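Local coordinates for DUF2179 domain-containing protein (Eubacterium ventriosum, PDB 3HLU), which is of unknown function, but contains the DUF2179 domain of a bacterial protein predicted to be membrane-bound, here a ferredoxin-like alpha-beta half sandwich that pairs as a dimer, at residues Thr9-Ser15 with Ala73-Ser78; Ile20-Met25 with Leu65-Val69; Leu31-Leu36 with Glu48-Cys52. One frame throughout, in Å; residues are numbered along the deposited sequence.

Contact 1 of 3, residues Thr9-Ser15 with Ala73-Ser78; sequences TMVYIVS and AFMIVS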
loop_
_atom_site.group_PDB
_atom_site.type_symbol
_atom_site.label_atom_id
_atom_site.label_comp_id
_atom_site.label_asym_id
_atom_site.label_seq_id
_atom_site.Cartn_x
_atom_site.Cartn_y
_atom_site.Cartn_z
ATOM N N THR A 9 15.063 -3.106 -3.613
ATOM C CA THR A 9 13.817 -3.442 -2.909
ATOM C C THR A 9 12.550 -2.843 -3.559
ATOM O O THR A 9 12.589 -1.752 -4.137
ATOM C CB THR A 9 13.886 -3.028 -1.425
ATOM O OG1 THR A 9 12.628 -3.318 -0.790
ATOM C CG2 THR A 9 14.252 -1.525 -1.291
HETATM N N MSE A 10 11.435 -3.575 -3.459
HETATM C CA MSE A 10 10.173 -3.223 -4.126
HETATM C C MSE A 10 9.357 -2.221 -3.307
HETATM O O MSE A 10 9.253 -2.349 -2.081
HETATM C CB MSE A 10 9.337 -4.479 -4.362
HETATM C CG MSE A 10 7.874 -4.196 -4.517
HETATM SE SE MSE A 10 7.479 -3.718 -6.360
HETATM C CE MSE A 10 6.922 -5.514 -6.910
ATOM N N VAL A 11 8.769 -1.231 -3.977
ATOM C CA VAL A 11 8.113 -0.148 -3.259
ATOM C C VAL A 11 6.756 0.234 -3.813
ATOM O O VAL A 11 6.569 0.363 -5.006
ATOM C CB VAL A 11 9.002 1.093 -3.199
ATOM C CG1 VAL A 11 8.213 2.290 -2.730
ATOM C CG2 VAL A 11 10.165 0.835 -2.282
ATOM N N TYR A 12 5.799 0.419 -2.923
ATOM C CA TYR A 12 4.504 0.920 -3.341
ATOM C C TYR A 12 4.312 2.334 -2.809
ATOM O O TYR A 12 4.622 2.630 -1.667
ATOM C CB TYR A 12 3.389 -0.006 -2.869
ATOM C CG TYR A 12 3.648 -1.464 -3.190
ATOM C CD1 TYR A 12 4.330 -2.277 -2.298
ATOM C CD2 TYR A 12 3.205 -2.030 -4.384
ATOM C CE1 TYR A 12 4.564 -3.611 -2.584
ATOM C CE2 TYR A 12 3.434 -3.366 -4.677
ATOM C CZ TYR A 12 4.114 -4.151 -3.769
ATOM O OH TYR A 12 4.369 -5.477 -4.047
ATOM N N ILE A 13 3.833 3.218 -3.663
ATOM C CA ILE A 13 3.618 4.573 -3.248
ATOM C C ILE A 13 2.141 4.833 -3.353
ATOM O O ILE A 13 1.560 4.694 -4.429
ATOM C CB ILE A 13 4.385 5.546 -4.139
ATOM C CG1 ILE A 13 5.883 5.315 -3.978
ATOM C CG2 ILE A 13 4.007 6.997 -3.830
ATOM C CD1 ILE A 13 6.710 6.103 -4.952
ATOM N N VAL A 14 1.539 5.181 -2.217
ATOM C CA VAL A 14 0.140 5.559 -2.164
ATOM C C VAL A 14 -0.016 7.063 -2.166
ATOM O O VAL A 14 0.406 7.727 -1.236
ATOM C CB VAL A 14 -0.513 5.075 -0.878
ATOM C CG1 VAL A 14 -1.999 5.419 -0.896
ATOM C CG2 VAL A 14 -0.284 3.590 -0.687
ATOM N N SER A 15 -0.653 7.607 -3.196
ATOM C CA SER A 15 -0.898 9.031 -3.227
ATOM C C SER A 15 -2.025 9.411 -4.160
ATOM O O SER A 15 -2.156 8.861 -5.241
ATOM C CB SER A 15 0.357 9.770 -3.650
ATOM O OG SER A 15 0.046 11.083 -4.074
ATOM N N ALA A 73 1.116 11.549 0.930
ATOM C CA ALA A 73 1.602 10.334 0.296
ATOM C C ALA A 73 2.448 9.508 1.257
ATOM O O ALA A 73 3.033 10.024 2.211
ATOM C CB ALA A 73 2.394 10.664 -0.951
ATOM N N PHE A 74 2.495 8.211 1.001
ATOM C CA PHE A 74 3.387 7.342 1.744
ATOM C C PHE A 74 3.786 6.130 0.904
ATOM O O PHE A 74 3.241 5.886 -0.175
ATOM C CB PHE A 74 2.762 6.907 3.066
ATOM C CG PHE A 74 1.493 6.148 2.901
ATOM C CD1 PHE A 74 0.301 6.812 2.667
ATOM C CD2 PHE A 74 1.485 4.770 2.953
ATOM C CE1 PHE A 74 -0.877 6.112 2.499
ATOM C CE2 PHE A 74 0.308 4.065 2.793
ATOM C CZ PHE A 74 -0.877 4.737 2.569
HETATM N N MSE A 75 4.742 5.375 1.430
HETATM C CA MSE A 75 5.354 4.277 0.713
HETATM C C MSE A 75 5.301 3.023 1.538
HETATM O O MSE A 75 5.511 3.053 2.739
HETATM C CB MSE A 75 6.818 4.601 0.419
HETATM C CG MSE A 75 7.002 5.753 -0.534
HETATM SE SE MSE A 75 8.876 6.177 -0.835
HETATM C CE MSE A 75 9.230 7.172 0.797
ATOM N N ILE A 76 5.034 1.910 0.883
ATOM C CA ILE A 76 5.200 0.623 1.516
ATOM C C ILE A 76 6.414 -0.071 0.941
ATOM O O ILE A 76 6.481 -0.341 -0.257
ATOM C CB ILE A 76 3.956 -0.252 1.353
ATOM C CG1 ILE A 76 2.757 0.453 1.988
ATOM C CG2 ILE A 76 4.184 -1.604 1.982
ATOM C CD1 ILE A 76 1.426 -0.053 1.501
ATOM N N VAL A 77 7.378 -0.339 1.809
ATOM C CA VAL A 77 8.623 -0.983 1.424
ATOM C C VAL A 77 8.609 -2.476 1.747
ATOM O O VAL A 77 8.817 -2.874 2.901
ATOM C CB VAL A 77 9.809 -0.354 2.156
ATOM C CG1 VAL A 77 11.086 -1.089 1.798
ATOM C CG2 VAL A 77 9.896 1.139 1.840
ATOM N N SER A 78 8.397 -3.284 0.708
ATOM C CA SER A 78 8.195 -4.739 0.813
ATOM C C SER A 78 9.231 -5.487 1.660
ATOM O O SER A 78 10.434 -5.220 1.573
ATOM C CB SER A 78 8.135 -5.341 -0.595
ATOM O OG SER A 78 6.926 -6.071 -0.802
#
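V14 places its CB over one face of the F74 ring at one end of this antiparallel pairing, 3.7 Å from the F74 ring centroid and 22° off the normal, a CH-pi contact displaced toward the rim. F74 can fold under its partner because CG sits between the backbone N and the carbonyl carbon (chi1 61°), which turns the ring alongside V14. A branched valine suits the spot, since CG1 leans to CE1 and CG2 to CE2, over the same face.

Strands 9-14 and 74-77 meet as neighbours in the sheet of a ferredoxin-like fold. The pairs Y12-I76 and V14-F74 are each closed by two backbone bonds, among them Y12 N to I76 O at 2.9 Å and V14 N to F74 O at 2.8 Å. Between these pairs, on the side that faces the helices, CG1 of I13 runs beside CG of M75 at 3.6 Å, both aliphatic chains pointing the same way into the layer under V62.

Packing thins out toward T9 and S78. There a single bond, S78 N to M10 O at 3.1 Å, holds the backbone, OG1 of T9 merely approaches CG1 of V77 at 3.7 Å, and S78 is exposed. The hydroxyls of Y12 and S78 each bond to the S78 and Y12 of the second subunit, respectively. The chemistry thus implies two directions of packing: I13 and M75 pack toward the helices, whereas Y12, F74 and I76, with the backbone ladder of F74 and M75, meet the second subunit.

Contact 2 of 3, residues Ile20-Met25 with Leu65-Val69; sequences IIADRM and LLKEV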
loop_
_atom_site.group_PDB
_atom_site.type_symbol
_atom_site.label_atom_id
_atom_site.label_comp_id
_atom_site.label_asym_id
_atom_site.label_seq_id
_atom_site.Cartn_x
_atom_site.Cartn_y
_atom_site.Cartn_z
ATOM N N ILE A 20 1.150 12.811 -11.185
ATOM C CA ILE A 20 2.219 13.799 -11.064
ATOM C C ILE A 20 3.520 13.215 -10.490
ATOM O O ILE A 20 4.604 13.437 -11.023
ATOM C CB ILE A 20 1.760 14.967 -10.183
ATOM C CG1 ILE A 20 0.514 15.617 -10.797
ATOM C CG2 ILE A 20 2.864 15.970 -10.023
ATOM C CD1 ILE A 20 -0.135 16.652 -9.901
ATOM N N ILE A 21 3.410 12.470 -9.393
ATOM C CA ILE A 21 4.583 11.847 -8.792
ATOM C C ILE A 21 5.279 10.888 -9.741
ATOM O O ILE A 21 6.499 10.887 -9.847
ATOM C CB ILE A 21 4.235 11.066 -7.520
ATOM C CG1 ILE A 21 3.788 12.025 -6.423
ATOM C CG2 ILE A 21 5.444 10.254 -7.060
ATOM C CD1 ILE A 21 3.374 11.332 -5.148
ATOM N N ALA A 22 4.490 10.053 -10.411
ATOM C CA ALA A 22 5.023 9.074 -11.343
ATOM C C ALA A 22 5.769 9.750 -12.475
ATOM O O ALA A 22 6.820 9.272 -12.878
ATOM C CB ALA A 22 3.924 8.201 -11.886
ATOM N N ASP A 23 5.246 10.865 -12.980
ATOM C CA ASP A 23 5.898 11.555 -14.089
ATOM C C ASP A 23 7.238 12.145 -13.669
ATOM O O ASP A 23 8.236 11.974 -14.363
ATOM C CB ASP A 23 4.993 12.632 -14.713
ATOM C CG ASP A 23 3.845 12.034 -15.559
ATOM O OD1 ASP A 23 3.871 10.809 -15.868
ATOM O OD2 ASP A 23 2.905 12.801 -15.905
ATOM N N ARG A 24 7.262 12.824 -12.528
ATOM C CA ARG A 24 8.495 13.422 -12.032
ATOM C C ARG A 24 9.531 12.372 -11.650
ATOM O O ARG A 24 10.730 12.637 -11.672
ATOM C CB ARG A 24 8.217 14.340 -10.843
ATOM C CG ARG A 24 7.391 15.559 -11.189
ATOM C CD ARG A 24 7.363 16.564 -10.041
ATOM N NE ARG A 24 8.704 16.993 -9.637
ATOM C CZ ARG A 24 8.956 17.790 -8.597
ATOM N NH1 ARG A 24 7.959 18.251 -7.851
ATOM N NH2 ARG A 24 10.205 18.126 -8.296
HETATM N N MSE A 25 9.071 11.181 -11.290
HETATM C CA MSE A 25 9.985 10.098 -10.951
HETATM C C MSE A 25 10.734 9.663 -12.196
HETATM O O MSE A 25 11.935 9.365 -12.150
HETATM C CB MSE A 25 9.225 8.912 -10.365
HETATM C CG MSE A 25 8.953 9.017 -8.876
HETATM SE SE MSE A 25 7.920 7.507 -8.214
HETATM C CE MSE A 25 9.362 6.261 -7.827
ATOM N N LEU A 65 10.804 13.955 -3.040
ATOM C CA LEU A 65 9.936 14.348 -4.112
ATOM C C LEU A 65 8.500 14.331 -3.613
ATOM O O LEU A 65 7.667 15.111 -4.062
ATOM C CB LEU A 65 10.145 13.377 -5.261
ATOM C CG LEU A 65 9.052 13.209 -6.300
ATOM C CD1 LEU A 65 8.864 14.499 -7.067
ATOM C CD2 LEU A 65 9.443 12.071 -7.226
ATOM N N LEU A 66 8.214 13.447 -2.667
ATOM C CA LEU A 66 6.875 13.356 -2.104
ATOM C C LEU A 66 6.544 14.622 -1.344
ATOM O O LEU A 66 5.471 15.210 -1.516
ATOM C CB LEU A 66 6.784 12.177 -1.152
ATOM C CG LEU A 66 6.922 10.802 -1.780
ATOM C CD1 LEU A 66 6.602 9.692 -0.769
ATOM C CD2 LEU A 66 6.014 10.754 -3.000
ATOM N N LYS A 67 7.475 15.025 -0.486
ATOM C CA LYS A 67 7.340 16.258 0.271
ATOM C C LYS A 67 6.939 17.380 -0.672
ATOM O O LYS A 67 6.137 18.251 -0.343
ATOM C CB LYS A 67 8.655 16.588 0.968
ATOM C CG LYS A 67 9.008 15.591 2.077
ATOM C CD LYS A 67 10.423 15.770 2.625
ATOM C CE LYS A 67 10.837 14.540 3.415
ATOM N NZ LYS A 67 12.279 14.511 3.799
ATOM N N GLU A 68 7.479 17.322 -1.876
ATOM C CA GLU A 68 7.321 18.397 -2.828
ATOM C C GLU A 68 5.975 18.365 -3.552
ATOM O O GLU A 68 5.606 19.327 -4.213
ATOM C CB GLU A 68 8.475 18.317 -3.827
ATOM C CG GLU A 68 8.571 19.454 -4.825
ATOM C CD GLU A 68 10.023 19.726 -5.251
ATOM O OE1 GLU A 68 10.952 19.046 -4.731
ATOM O OE2 GLU A 68 10.228 20.635 -6.095
ATOM N N VAL A 69 5.230 17.273 -3.436
ATOM C CA VAL A 69 4.052 17.107 -4.280
ATOM C C VAL A 69 2.815 16.761 -3.489
ATOM O O VAL A 69 1.755 17.358 -3.697
ATOM C CB VAL A 69 4.250 15.979 -5.290
ATOM C CG1 VAL A 69 2.968 15.735 -6.061
ATOM C CG2 VAL A 69 5.385 16.305 -6.212
#
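R24 starts with CG beside the backbone N and bends at chi3 (57°), a course that swings its guanidinium across to helix 56-67, where L65, with CG anti to its own N (chi1 158°), sends CD1 to R24 and CD2 to M25. The two helices lie side by side on one face of the sheet in the ferredoxin-like beta-alpha-beta-beta-alpha-beta fold, and this contact joins helix 18-28 to the last part of helix 56-67 and the residues that follow it.

The inner half is purely apolar. CD1 of I21 meets CD2 of L66 at 3.5 Å, the two side chains crossing at about a right angle, while CG1 of the same isoleucine lies 3.8 Å from CG1 of V69. Branched and delta-methyl side chains suit this place, because I21 can touch L66 with its tip and V69 with its stem, and it also reaches I50 of the sheet below. CG of M25 adds a contact to CD2 of L65 at 3.5 Å.

The outer half mixes apolar and charged groups. L65 CD1 lies over the centre of one face of the R24 guanidinium, 3.6 Å from CZ, so the flat cation is covered by a methyl while its N-H groups remain directed around the edge. E68 comes to that edge, with its carboxylate plane turned 85° from the guanidinium. A long arginine suits this outer position, since its aliphatic part packs and its charged end can meet acids, E28 being a second salt-bridge partner of NH2. Across the contact, R24 NH2 reaches OE2 of E68 at 3.3 Å, a weak hydrogen bond within a salt bridge.

Contact 3 of 3, residues Leu31-Leu36 with Glu48-Cys52; sequences LGVTML and EVIMC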
loop_
_atom_site.group_PDB
_atom_site.type_symbol
_atom_site.label_atom_id
_atom_site.label_comp_id
_atom_site.label_asym_id
_atom_site.label_seq_id
_atom_site.Cartn_x
_atom_site.Cartn_y
_atom_site.Cartn_z
ATOM N N LEU A 31 13.455 6.824 -13.209
ATOM C CA LEU A 31 12.977 5.591 -12.613
ATOM C C LEU A 31 11.869 5.018 -13.446
ATOM O O LEU A 31 10.989 5.750 -13.915
ATOM C CB LEU A 31 12.466 5.841 -11.202
ATOM C CG LEU A 31 13.553 6.058 -10.165
ATOM C CD1 LEU A 31 12.922 6.674 -8.978
ATOM C CD2 LEU A 31 14.223 4.741 -9.837
ATOM N N GLY A 32 11.923 3.706 -13.641
ATOM C CA GLY A 32 10.858 2.981 -14.307
ATOM C C GLY A 32 9.841 2.482 -13.300
ATOM O O GLY A 32 10.183 1.789 -12.324
ATOM N N VAL A 33 8.584 2.851 -13.526
ATOM C CA VAL A 33 7.525 2.488 -12.606
ATOM C C VAL A 33 6.356 1.833 -13.337
ATOM O O VAL A 33 6.118 2.086 -14.533
ATOM C CB VAL A 33 7.048 3.709 -11.764
ATOM C CG1 VAL A 33 8.239 4.544 -11.319
ATOM C CG2 VAL A 33 6.070 4.564 -12.532
ATOM N N THR A 34 5.649 0.966 -12.618
ATOM C CA THR A 34 4.418 0.374 -13.125
ATOM C C THR A 34 3.252 0.937 -12.328
ATOM O O THR A 34 3.324 1.072 -11.112
ATOM C CB THR A 34 4.405 -1.156 -12.970
ATOM O OG1 THR A 34 5.744 -1.669 -13.061
ATOM C CG2 THR A 34 3.533 -1.772 -14.046
HETATM N N MSE A 35 2.181 1.277 -13.021
HETATM C CA MSE A 35 1.002 1.757 -12.338
HETATM C C MSE A 35 0.077 0.588 -12.008
HETATM O O MSE A 35 -0.830 0.255 -12.757
HETATM C CB MSE A 35 0.294 2.815 -13.170
HETATM C CG MSE A 35 -0.412 3.824 -12.308
HETATM SE SE MSE A 35 0.855 4.858 -11.238
HETATM C CE MSE A 35 1.181 6.271 -12.513
ATOM N N LEU A 36 0.346 -0.036 -10.868
ATOM C CA LEU A 36 -0.439 -1.145 -10.342
ATOM C C LEU A 36 -1.831 -0.755 -9.827
ATOM O O LEU A 36 -2.075 0.373 -9.383
ATOM C CB LEU A 36 0.351 -1.820 -9.225
ATOM C CG LEU A 36 -0.384 -2.899 -8.438
ATOM C CD1 LEU A 36 -0.897 -3.974 -9.390
ATOM C CD2 LEU A 36 0.519 -3.515 -7.361
ATOM N N GLU A 48 -5.235 3.300 -7.668
ATOM C CA GLU A 48 -4.007 2.919 -8.342
ATOM C C GLU A 48 -2.827 3.193 -7.450
ATOM O O GLU A 48 -2.759 4.207 -6.759
ATOM C CB GLU A 48 -3.797 3.771 -9.577
ATOM C CG GLU A 48 -4.615 3.463 -10.795
ATOM C CD GLU A 48 -4.058 4.226 -11.989
ATOM O OE1 GLU A 48 -3.645 5.415 -11.800
ATOM O OE2 GLU A 48 -4.009 3.626 -13.095
ATOM N N VAL A 49 -1.858 2.307 -7.532
ATOM C CA VAL A 49 -0.677 2.404 -6.721
ATOM C C VAL A 49 0.530 2.459 -7.656
ATOM O O VAL A 49 0.515 1.835 -8.705
ATOM C CB VAL A 49 -0.644 1.187 -5.766
ATOM C CG1 VAL A 49 0.773 0.764 -5.413
ATOM C CG2 VAL A 49 -1.482 1.473 -4.536
ATOM N N ILE A 50 1.552 3.239 -7.304
ATOM C CA ILE A 50 2.816 3.208 -8.041
ATOM C C ILE A 50 3.733 2.125 -7.483
ATOM O O ILE A 50 4.079 2.136 -6.306
ATOM C CB ILE A 50 3.584 4.557 -7.989
ATOM C CG1 ILE A 50 2.734 5.711 -8.490
ATOM C CG2 ILE A 50 4.861 4.484 -8.796
ATOM C CD1 ILE A 50 3.378 7.042 -8.245
HETATM N N MSE A 51 4.130 1.191 -8.344
HETATM C CA MSE A 51 5.123 0.190 -7.993
HETATM C C MSE A 51 6.487 0.503 -8.613
HETATM O O MSE A 51 6.592 0.867 -9.777
HETATM C CB MSE A 51 4.652 -1.186 -8.424
HETATM C CG MSE A 51 5.733 -2.236 -8.383
HETATM SE SE MSE A 51 4.890 -3.956 -8.708
HETATM C CE MSE A 51 3.197 -3.326 -9.496
ATOM N N CYS A 52 7.540 0.356 -7.827
ATOM C CA CYS A 52 8.852 0.680 -8.312
ATOM C C CYS A 52 9.894 -0.094 -7.524
ATOM O O CYS A 52 9.905 -0.065 -6.298
ATOM C CB CYS A 52 9.085 2.181 -8.200
ATOM S SG CYS A 52 10.661 2.748 -8.889
#
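M51 meets T34 and L36 along a single selenomethionine side chain. Its CB stands 3.8 Å from O of T34, the carbonyl that also takes the M51 backbone N-H at 2.9 Å. CG, anti to the backbone N (chi1 167°), continues outward from the strand, and with the selenium it runs beside the M10 side chain of strand 9-14. Beyond the selenium, CE is modelled back over the neighbouring strand against L36, though its exact placing is doubtful. A flexible, unbranched residue suits this bridging role.

Strands 34-40 and 48-54 form the beta hairpin of the ferredoxin-like fold, and strand 34-40 is outermost in this chain's sheet. Two further backbone bonds tie the hairpin. T34 N donates to M51 O. V49 N donates to L36 O at 2.7 Å.

The opposite face of the hairpin turns to helix 18-28. There the M35 selenium touches CG1 of I50 at 3.4 Å and CG2 of I50 packs on CB of V33 at 3.8 Å; M35 and I50 pack under A22, and V33 also lies against M25. E48 passes its carboxylate across CG of M35, with OE1 3.6 Å away, and the same oxygen forms a salt bridge with R18.

Contacts 1 and 3 both build the four-stranded sheet: strands 9-14 and 48-54 sit side by side at its centre, and probable backbone hydrogen bonds, I13 N to I50 O and V11 O to C52 N, join the two contacts. Contact 1 is the more buried, although its outer strand 74-77 carries the sheet across to the second subunit; contact 3 is only partly buried and holds the opposite outer strand. Contact 2 joins no strands. It ties the two helices above the sheet by side chains alone, apolar inward and charged outward, whereas the sheet contacts rest on backbone hydrogen bonds. M25 and I21 link the layers, reaching I13, C52 and S15.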